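Local coordinates for protein leucine aminopeptidase 2, chloroplastic (Streptomyces sp. BC16019, PDB 5LHJ) that probably removes N-terminal amino acids from peptides as a manganese-binding M17 aminopeptidase and takes part in the maturation of bottromycin, at residues A98-A103 against L112-A117; A130-A135 against R165-G170; A195-I200 against C211-G216; H310-E315 against R347-D352. All blocks are in the same frame, centred on the assembly; numbering follows the deposited sequence.

Interaction 1 of 4, residues A98-A103 against L112-A117; sequences AASVRA and LDLALA
S100, on the inner side of the last turn of helix 90-102, meets the ends of two leucines, L112 and L114. The tight part is just this: S100 CB lies 3.7 Å from L112 CD2, while S100 OG sits 3.8 Å from L114 CD1, so the two leucine methyls take different atoms of one small side chain. With OG beside its own backbone N (chi1 -60°), the hydroxyl folds back along the helix and bonds to the carbonyl of A96, one turn earlier. V80 and A40 from the neighbouring strands, and V131 from helix 124-139, close in around the same spot. The helix is the connection of a beta-alpha-beta crossover in the N-terminal domain, whose family is related to the macro domains. It leads from strand 76-81 to strand 109-112, with strand 38-43 between them. Outward the contact thins quickly: R102 is exposed and its NH1 makes a weak bond to A475 O, while A103 O takes a bond from R56 of the second subunit. Across the segments the chemistry is van der Waals contact alone, and the buried serine hydroxyl is satisfied inside its own helix, which lets it sit against hydrocarbon.

Interaction 2 of 4, residues A130-A135 against R165-G170; sequences AVAEGA and RAVAEG
A132 and G170 bring helices 124-139 and 164-185 unusually close: the short segments approach to 7.6 Å between axes and cross at -32°, and E133 CA is 4.8 Å from G170 CA.

The apolar and van der Waals contacts come first. A132 CB points into the other helix and rests 3.6 Å from the carbonyl oxygen of V167, with V167 CG1 alongside at 4.1 Å. V167 has CG1 anti to its backbone N (chi1 171°), which sets that methyl next to A132 while the residue also touches V159 and T161. On the other side of A132, E133 lays its CG on bare backbone, 3.3 Å from G170 O and 3.6 Å from G170 CA. Because G170 has no side chain, the aliphatic part of the glutamate can lie directly on the helix surface.

Small residues at the crossing are what make such close helix packing possible. Here it joins a helix of the N-terminal domain to the long helix that, as in other M17 peptidases, leads on to the catalytic domain.

The polar contacts lie along one margin. The extended chain of E133 (chi2 -177°) carries its carboxylate past G170, where a water donates to E133 OE2 at 2.7 Å and, weakly, to E169 O at 3.2 Å. The other oxygen, E133 OE1, forms a salt bridge with R94 of helix 90-102. E169 OE1 in turn pairs with R129, one turn before E133 on the opposing helix, adding a charged tie between the same two helices.

Interaction 3 of 4, residues A195-I200 against C211-G216; sequences AFADRI and CAVYEG
Where helix 193-207 packs on the edge of the catalytic domain's mixed sheet, A197 meets V213 and I200 meets C211. The chain turns after the helix, and strand 210-214 runs back alongside it, pairing antiparallel with strand 239-245. The two segments thus touch at two points, each a pair of small apolar groups. At the first, A197 CB faces V213 CG1 at 3.9 Å. The backbones are closest here too, A197 CA lying 6.7 Å from V213 CA. In V213 a chi1 of 176° swings CG1 away from the backbone N, and that branch, rather than CG2, meets the alanine methyl. Three residues further along the helix, I200 CG2 approaches C211 SG at a looser 4.4 Å; the thiol sulfur serves here as one more apolar surface. The spacing fits the two geometries: A197 and I200 share one face of the helix, and C211 and V213, two apart in an extended strand, share one face of the sheet.

V241 of the adjacent strand touches A197, I200 and C211, while A204 reaches C211 from the next helical turn. Toward the outside the contact turns polar. D198 is bound by a salt bridge to R201 in its own helix, and D198 OD1 remains 6.4 Å from E215 OE2, a like-charged pair that does not touch. The I200 side chain is still about 12 Å from that of the manganese ligand K261. Helices covering a central mixed sheet in this way build the alpha/beta catalytic domain of M17 peptidases.

Interaction 4 of 4, residues H310-E315 against R347-D352; sequences HLPLAE and RVVLAD
Strand 306-316 and helix 345-358 come nearest, within these segments, at P312 and V349, whose CA atoms are 7.1 Å apart. Both side chains point into the gap and cross obliquely. V349 puts its CG1 branch against the proline ring, 3.6 Å from P312 CB and 3.7 Å from P312 CG, so a single methyl lies against the CB-CG bond of the ring. Its chi1 of 171° sets CG1 opposite the backbone N, directed out from the helix. L350 starts off to one side, but its end swings back and L350 CD2 comes within 4.5 Å of P312 CG, a much lighter touch. L227 of helix 225-231 touches both P312 and V349.

P312 sits inside the central sheet of the catalytic domain, with strands on both sides: the backbones of H310 and A314 bond to strand 255-263, those of L311 and L313 to strand 239-245. P312 itself has no N-H to donate. Its side chain points to the helix, while those of L311 and L313 point away from it. Helix 345-358 opens with E345, a ligand of both manganese ions as seen for this protein, and the L350 side chain lies about 4 Å from that of K261, another ligand. D352 ties the helix to two other parts of the chain, OD1 bonding to L332 N and OD2 to H331 ND1 and G226 N.

The four contacts fall into two touching pairs, one at the N-terminal domain and the helix 164-185 that follows it, one in the catalytic domain. Interactions 1 and 2 have centres 12 Å apart: L112, L114 and V101 of interaction 1 pack on helix 124-139, which carries segment 130-135 of interaction 2, and L112 CD1 meets A135 CB at 3.6 Å. Interactions 3 and 4, centred 14 Å apart, meet through strand 306-316, with F196 CD2 packed 3.8 Å from L313 CD2. That strand is thus gripped by helix 193-207 on one face and helix 345-358 on the other. Between the pairs the centres lie 31 to 41 Å apart, without contact. Interaction 4 adjoins the manganese site, where this chain's model has no metal bound.

Interaction 1 of 4, residues A98-A103 against L112-A117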
# COMPACT_ATOMS: atom_id res chain seq x y z
N ALA A 98 8.74 -38.18 -18.13
CA ALA A 98 9.51 -36.98 -17.76
C ALA A 98 10.41 -37.26 -16.55
O ALA A 98 11.57 -36.83 -16.53
CB ALA A 98 8.58 -35.81 -17.48
N ALA A 99 9.90 -38.00 -15.57
CA ALA A 99 10.72 -38.40 -14.40
C ALA A 99 11.91 -39.28 -14.78
O ALA A 99 12.99 -39.16 -14.21
CB ALA A 99 9.86 -39.13 -13.37
N SER A 100 11.68 -40.19 -15.74
CA SER A 100 12.74 -41.05 -16.27
C SER A 100 13.88 -40.26 -16.90
O SER A 100 15.05 -40.52 -16.60
CB SER A 100 12.17 -42.04 -17.31
OG SER A 100 11.17 -42.86 -16.74
N VAL A 101 13.55 -39.31 -17.76
CA VAL A 101 14.57 -38.53 -18.46
C VAL A 101 15.36 -37.63 -17.50
O VAL A 101 16.56 -37.44 -17.67
CB VAL A 101 14.03 -37.74 -19.69
CG1 VAL A 101 13.46 -38.68 -20.74
CG2 VAL A 101 13.00 -36.70 -19.31
N ARG A 102 14.69 -37.13 -16.46
CA ARG A 102 15.37 -36.34 -15.42
C ARG A 102 16.36 -37.16 -14.58
O ARG A 102 17.27 -36.59 -13.98
CB ARG A 102 14.35 -35.68 -14.49
CG ARG A 102 13.65 -34.46 -15.05
CD ARG A 102 13.07 -33.62 -13.92
NE ARG A 102 12.08 -34.38 -13.13
CZ ARG A 102 10.80 -34.57 -13.47
NH1 ARG A 102 10.31 -34.06 -14.60
NH2 ARG A 102 10.00 -35.28 -12.67
N ALA A 103 16.17 -38.48 -14.52
CA ALA A 103 17.00 -39.39 -13.72
C ALA A 103 18.10 -40.11 -14.50
O ALA A 103 18.70 -41.06 -13.98
CB ALA A 103 16.09 -40.41 -13.03
N LEU A 112 13.23 -46.00 -23.10
CA LEU A 112 12.04 -46.04 -22.26
C LEU A 112 11.18 -47.23 -22.68
O LEU A 112 10.68 -47.27 -23.81
CB LEU A 112 11.23 -44.75 -22.44
CG LEU A 112 12.03 -43.46 -22.21
CD1 LEU A 112 11.20 -42.24 -22.58
CD2 LEU A 112 12.50 -43.39 -20.77
N ASP A 113 11.02 -48.19 -21.77
CA ASP A 113 10.09 -49.31 -21.97
C ASP A 113 8.73 -49.07 -21.32
O ASP A 113 7.90 -49.98 -21.29
CB ASP A 113 10.71 -50.61 -21.43
CG ASP A 113 11.91 -51.09 -22.24
OD1 ASP A 113 12.29 -50.46 -23.25
OD2 ASP A 113 12.50 -52.13 -21.87
N LEU A 114 8.46 -47.85 -20.86
CA LEU A 114 7.25 -47.56 -20.07
C LEU A 114 5.95 -47.89 -20.79
O LEU A 114 5.00 -48.36 -20.16
CB LEU A 114 7.21 -46.07 -19.66
CG LEU A 114 8.39 -45.49 -18.88
CD1 LEU A 114 8.14 -44.01 -18.64
CD2 LEU A 114 8.65 -46.19 -17.55
N ALA A 115 5.88 -47.64 -22.10
CA ALA A 115 4.64 -47.86 -22.86
C ALA A 115 4.32 -49.35 -23.05
O ALA A 115 3.21 -49.68 -23.48
CB ALA A 115 4.70 -47.15 -24.21
N LEU A 116 5.28 -50.23 -22.76
CA LEU A 116 5.05 -51.69 -22.77
C LEU A 116 4.29 -52.18 -21.55
O LEU A 116 3.71 -53.26 -21.59
CB LEU A 116 6.38 -52.44 -22.89
CG LEU A 116 7.18 -52.15 -24.16
CD1 LEU A 116 8.53 -52.85 -24.13
CD2 LEU A 116 6.41 -52.54 -25.40
N ALA A 117 4.30 -51.41 -20.46
CA ALA A 117 3.51 -51.76 -19.28
C ALA A 117 2.01 -51.74 -19.62
O ALA A 117 1.44 -50.70 -19.98
CB ALA A 117 3.81 -50.80 -18.13

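Interaction 2 of 4, residues A130-A135 against R165-G170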
# COMPACT_ATOMS: atom_id res chain seq x y z
N ALA A 130 1.89 -40.71 -25.12
CA ALA A 130 2.16 -40.00 -23.87
C ALA A 130 3.61 -40.13 -23.41
O ALA A 130 4.21 -39.15 -22.96
CB ALA A 130 1.21 -40.48 -22.77
N VAL A 131 4.19 -41.32 -23.53
CA VAL A 131 5.59 -41.54 -23.16
C VAL A 131 6.51 -40.71 -24.06
O VAL A 131 7.45 -40.08 -23.57
CB VAL A 131 5.96 -43.04 -23.19
CG1 VAL A 131 7.46 -43.25 -23.03
CG2 VAL A 131 5.21 -43.78 -22.07
N ALA A 132 6.25 -40.71 -25.37
CA ALA A 132 7.05 -39.91 -26.30
C ALA A 132 6.97 -38.42 -25.95
O ALA A 132 8.00 -37.73 -25.93
CB ALA A 132 6.60 -40.14 -27.73
N GLU A 133 5.76 -37.94 -25.66
CA GLU A 133 5.57 -36.54 -25.26
C GLU A 133 6.33 -36.21 -23.99
O GLU A 133 7.03 -35.20 -23.92
CB GLU A 133 4.09 -36.21 -25.04
CG GLU A 133 3.30 -36.06 -26.31
CD GLU A 133 1.85 -35.66 -26.08
OE1 GLU A 133 1.50 -35.21 -24.95
OE2 GLU A 133 1.06 -35.77 -27.05
N GLY A 134 6.16 -37.05 -22.97
CA GLY A 134 6.76 -36.79 -21.66
C GLY A 134 8.28 -36.77 -21.71
O GLY A 134 8.92 -35.99 -20.98
N ALA A 135 8.85 -37.61 -22.57
CA ALA A 135 10.30 -37.68 -22.74
C ALA A 135 10.86 -36.37 -23.29
O ALA A 135 11.82 -35.83 -22.74
CB ALA A 135 10.68 -38.83 -23.65
N ARG A 165 3.46 -44.97 -35.12
CA ARG A 165 2.68 -43.79 -35.51
C ARG A 165 2.41 -42.92 -34.28
O ARG A 165 2.61 -41.70 -34.33
CB ARG A 165 1.37 -44.22 -36.19
CG ARG A 165 0.32 -43.13 -36.39
CD ARG A 165 0.58 -42.30 -37.62
NE ARG A 165 0.24 -43.01 -38.85
CZ ARG A 165 0.42 -42.52 -40.08
NH1 ARG A 165 0.93 -41.29 -40.27
NH2 ARG A 165 0.08 -43.26 -41.14
N ALA A 166 1.97 -43.55 -33.19
CA ALA A 166 1.69 -42.82 -31.94
C ALA A 166 2.94 -42.13 -31.38
O ALA A 166 2.85 -41.00 -30.89
CB ALA A 166 1.11 -43.77 -30.90
N VAL A 167 4.10 -42.79 -31.46
CA VAL A 167 5.36 -42.18 -31.02
C VAL A 167 5.66 -40.92 -31.85
O VAL A 167 5.97 -39.87 -31.29
CB VAL A 167 6.55 -43.17 -31.09
CG1 VAL A 167 7.88 -42.45 -30.84
CG2 VAL A 167 6.36 -44.29 -30.07
N ALA A 168 5.52 -41.04 -33.17
CA ALA A 168 5.75 -39.91 -34.06
C ALA A 168 4.82 -38.74 -33.77
O ALA A 168 5.28 -37.59 -33.76
CB ALA A 168 5.62 -40.34 -35.53
N GLU A 169 3.54 -39.03 -33.52
CA GLU A 169 2.54 -38.01 -33.17
C GLU A 169 2.93 -37.29 -31.87
O GLU A 169 2.86 -36.06 -31.78
CB GLU A 169 1.13 -38.63 -32.98
CG GLU A 169 0.39 -39.04 -34.26
CD GLU A 169 -0.89 -39.82 -33.98
OE1 GLU A 169 -1.37 -39.88 -32.81
OE2 GLU A 169 -1.43 -40.41 -34.95
N GLY A 170 3.33 -38.07 -30.87
CA GLY A 170 3.72 -37.51 -29.57
C GLY A 170 4.97 -36.65 -29.64
O GLY A 170 5.03 -35.58 -29.06
O HOH W 1 0.39 -36.01 -29.70

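Interaction 3 of 4, residues A195-I200 against C211-G216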
# COMPACT_ATOMS: atom_id res chain seq x y z
N ALA A 195 11.48 -8.95 -34.83
CA ALA A 195 12.22 -10.21 -34.76
C ALA A 195 11.31 -11.43 -34.71
O ALA A 195 11.57 -12.46 -35.36
CB ALA A 195 13.14 -10.20 -33.55
N PHE A 196 10.21 -11.31 -33.96
CA PHE A 196 9.20 -12.37 -33.88
C PHE A 196 8.57 -12.61 -35.26
O PHE A 196 8.45 -13.76 -35.69
CB PHE A 196 8.16 -12.03 -32.78
CG PHE A 196 7.27 -13.17 -32.35
CD1 PHE A 196 7.42 -14.49 -32.78
CD2 PHE A 196 6.24 -12.90 -31.43
CE1 PHE A 196 6.56 -15.49 -32.34
CE2 PHE A 196 5.41 -13.90 -30.97
CZ PHE A 196 5.56 -15.20 -31.43
N ALA A 197 8.21 -11.55 -35.97
CA ALA A 197 7.68 -11.69 -37.33
C ALA A 197 8.69 -12.41 -38.24
O ALA A 197 8.31 -13.31 -39.00
CB ALA A 197 7.30 -10.34 -37.90
N ASP A 198 9.96 -12.05 -38.12
CA ASP A 198 11.03 -12.73 -38.89
C ASP A 198 11.12 -14.22 -38.56
O ASP A 198 11.28 -15.06 -39.47
CB ASP A 198 12.39 -12.08 -38.65
CG ASP A 198 12.55 -10.72 -39.31
OD1 ASP A 198 11.74 -10.33 -40.18
OD2 ASP A 198 13.53 -10.02 -38.93
N ARG A 199 11.03 -14.56 -37.28
CA ARG A 199 11.09 -15.95 -36.86
C ARG A 199 9.89 -16.74 -37.41
O ARG A 199 10.06 -17.89 -37.86
CB ARG A 199 11.16 -16.05 -35.33
CG ARG A 199 11.33 -17.46 -34.79
CD ARG A 199 12.75 -17.98 -35.00
NE ARG A 199 12.92 -19.33 -34.46
CZ ARG A 199 13.00 -20.46 -35.16
NH1 ARG A 199 12.95 -20.47 -36.50
NH2 ARG A 199 13.16 -21.63 -34.51
N ILE A 200 8.69 -16.15 -37.39
CA ILE A 200 7.49 -16.81 -37.93
C ILE A 200 7.67 -17.05 -39.44
O ILE A 200 7.33 -18.12 -39.94
CB ILE A 200 6.21 -16.00 -37.64
CG1 ILE A 200 5.96 -15.96 -36.12
CG2 ILE A 200 5.00 -16.63 -38.34
CD1 ILE A 200 4.99 -14.86 -35.68
N CYS A 211 2.73 -17.31 -45.61
CA CYS A 211 3.03 -16.32 -44.58
C CYS A 211 3.07 -14.92 -45.18
O CYS A 211 3.79 -14.67 -46.16
CB CYS A 211 4.34 -16.64 -43.88
SG CYS A 211 4.82 -15.50 -42.56
N ALA A 212 2.29 -14.02 -44.59
CA ALA A 212 2.27 -12.60 -44.95
C ALA A 212 2.60 -11.81 -43.70
O ALA A 212 1.96 -12.01 -42.66
CB ALA A 212 0.89 -12.20 -45.46
N VAL A 213 3.60 -10.94 -43.80
CA VAL A 213 4.00 -10.04 -42.71
C VAL A 213 3.65 -8.61 -43.10
O VAL A 213 4.06 -8.14 -44.16
CB VAL A 213 5.50 -10.14 -42.44
CG1 VAL A 213 5.91 -9.12 -41.36
CG2 VAL A 213 5.87 -11.55 -42.03
N TYR A 214 2.90 -7.94 -42.24
CA TYR A 214 2.47 -6.57 -42.48
C TYR A 214 3.21 -5.63 -41.51
O TYR A 214 3.30 -5.91 -40.31
CB TYR A 214 0.97 -6.43 -42.32
CG TYR A 214 0.18 -7.24 -43.32
CD1 TYR A 214 -0.14 -8.57 -43.07
CD2 TYR A 214 -0.24 -6.69 -44.54
CE1 TYR A 214 -0.87 -9.33 -43.98
CE2 TYR A 214 -0.97 -7.44 -45.46
CZ TYR A 214 -1.28 -8.76 -45.17
OH TYR A 214 -1.99 -9.55 -46.06
N GLU A 215 3.75 -4.56 -42.07
CA GLU A 215 4.57 -3.60 -41.33
C GLU A 215 4.39 -2.22 -41.95
O GLU A 215 4.05 -2.12 -43.13
CB GLU A 215 6.05 -4.01 -41.39
CG GLU A 215 6.63 -4.16 -42.79
CD GLU A 215 8.03 -4.74 -42.81
OE1 GLU A 215 9.01 -4.00 -42.55
OE2 GLU A 215 8.18 -5.95 -43.11
N GLY A 216 4.61 -1.17 -41.17
CA GLY A 216 4.60 0.20 -41.68
C GLY A 216 3.31 0.55 -42.40
O GLY A 216 2.22 0.30 -41.89

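Interaction 4 of 4, residues H310-E315 against R347-D352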
# COMPACT_ATOMS: atom_id res chain seq x y z
N HIS A 310 -3.62 -15.70 -37.10
CA HIS A 310 -3.71 -14.24 -37.16
C HIS A 310 -2.99 -13.73 -35.91
O HIS A 310 -3.43 -14.02 -34.79
CB HIS A 310 -5.17 -13.77 -37.13
CG HIS A 310 -6.06 -14.44 -38.13
ND1 HIS A 310 -6.38 -13.87 -39.35
CD2 HIS A 310 -6.76 -15.60 -38.08
CE1 HIS A 310 -7.21 -14.66 -40.00
NE2 HIS A 310 -7.46 -15.71 -39.25
N LEU A 311 -1.88 -13.02 -36.10
CA LEU A 311 -0.91 -12.76 -35.02
C LEU A 311 -0.49 -11.28 -34.92
O LEU A 311 0.44 -10.85 -35.59
CB LEU A 311 0.33 -13.65 -35.22
CG LEU A 311 0.01 -15.16 -35.29
CD1 LEU A 311 1.02 -15.91 -36.12
CD2 LEU A 311 -0.16 -15.74 -33.90
N PRO A 312 -1.19 -10.50 -34.08
CA PRO A 312 -0.78 -9.12 -33.80
C PRO A 312 0.37 -9.08 -32.78
O PRO A 312 0.25 -9.67 -31.69
CB PRO A 312 -2.05 -8.49 -33.23
CG PRO A 312 -2.75 -9.62 -32.55
CD PRO A 312 -2.45 -10.85 -33.38
N LEU A 313 1.45 -8.39 -33.14
CA LEU A 313 2.68 -8.35 -32.36
C LEU A 313 3.04 -6.91 -32.01
O LEU A 313 3.09 -6.05 -32.89
CB LEU A 313 3.83 -8.98 -33.16
CG LEU A 313 3.56 -10.29 -33.90
CD1 LEU A 313 4.83 -10.77 -34.60
CD2 LEU A 313 3.08 -11.38 -32.97
N ALA A 314 3.28 -6.64 -30.73
CA ALA A 314 3.62 -5.28 -30.28
C ALA A 314 4.24 -5.29 -28.89
O ALA A 314 4.16 -6.29 -28.19
CB ALA A 314 2.37 -4.40 -30.28
N GLU A 315 4.86 -4.17 -28.53
CA GLU A 315 5.24 -3.90 -27.14
C GLU A 315 4.29 -2.85 -26.55
O GLU A 315 3.83 -1.98 -27.26
CB GLU A 315 6.66 -3.35 -27.02
CG GLU A 315 7.79 -4.29 -27.38
CD GLU A 315 9.16 -3.72 -27.03
OE1 GLU A 315 9.29 -2.47 -26.88
OE2 GLU A 315 10.12 -4.50 -26.90
N ARG A 347 -6.98 -6.93 -25.03
CA ARG A 347 -8.31 -7.01 -25.63
C ARG A 347 -8.47 -5.98 -26.76
O ARG A 347 -9.13 -6.24 -27.76
CB ARG A 347 -9.41 -6.89 -24.57
CG ARG A 347 -9.58 -5.51 -23.93
CD ARG A 347 -10.40 -5.63 -22.65
NE ARG A 347 -9.63 -6.32 -21.62
CZ ARG A 347 -10.04 -6.59 -20.37
NH1 ARG A 347 -11.25 -6.26 -19.94
NH2 ARG A 347 -9.21 -7.21 -19.56
N VAL A 348 -7.83 -4.83 -26.59
CA VAL A 348 -7.87 -3.73 -27.56
C VAL A 348 -7.12 -4.12 -28.85
O VAL A 348 -7.58 -3.83 -29.95
CB VAL A 348 -7.31 -2.42 -26.93
CG1 VAL A 348 -7.20 -1.30 -27.95
CG2 VAL A 348 -8.18 -1.99 -25.76
N VAL A 349 -5.98 -4.79 -28.70
CA VAL A 349 -5.20 -5.30 -29.83
C VAL A 349 -5.97 -6.40 -30.58
O VAL A 349 -6.04 -6.41 -31.82
CB VAL A 349 -3.83 -5.83 -29.34
CG1 VAL A 349 -3.10 -6.55 -30.44
CG2 VAL A 349 -2.96 -4.69 -28.79
N LEU A 350 -6.55 -7.34 -29.85
CA LEU A 350 -7.28 -8.46 -30.44
C LEU A 350 -8.55 -8.05 -31.19
O LEU A 350 -8.91 -8.71 -32.16
CB LEU A 350 -7.65 -9.49 -29.37
CG LEU A 350 -6.49 -10.24 -28.71
CD1 LEU A 350 -6.95 -11.02 -27.48
CD2 LEU A 350 -5.84 -11.15 -29.71
N ALA A 351 -9.22 -6.99 -30.72
CA ALA A 351 -10.53 -6.57 -31.25
C ALA A 351 -10.57 -6.52 -32.78
O ALA A 351 -11.37 -7.21 -33.42
CB ALA A 351 -10.91 -5.21 -30.68
N ASP A 352 -9.67 -5.74 -33.37
CA ASP A 352 -9.71 -5.55 -34.83
C ASP A 352 -9.31 -6.81 -35.58
O ASP A 352 -9.79 -7.07 -36.67
CB ASP A 352 -8.81 -4.39 -35.24
CG ASP A 352 -9.09 -3.15 -34.44
OD1 ASP A 352 -10.01 -2.42 -34.83
OD2 ASP A 352 -8.45 -2.94 -33.38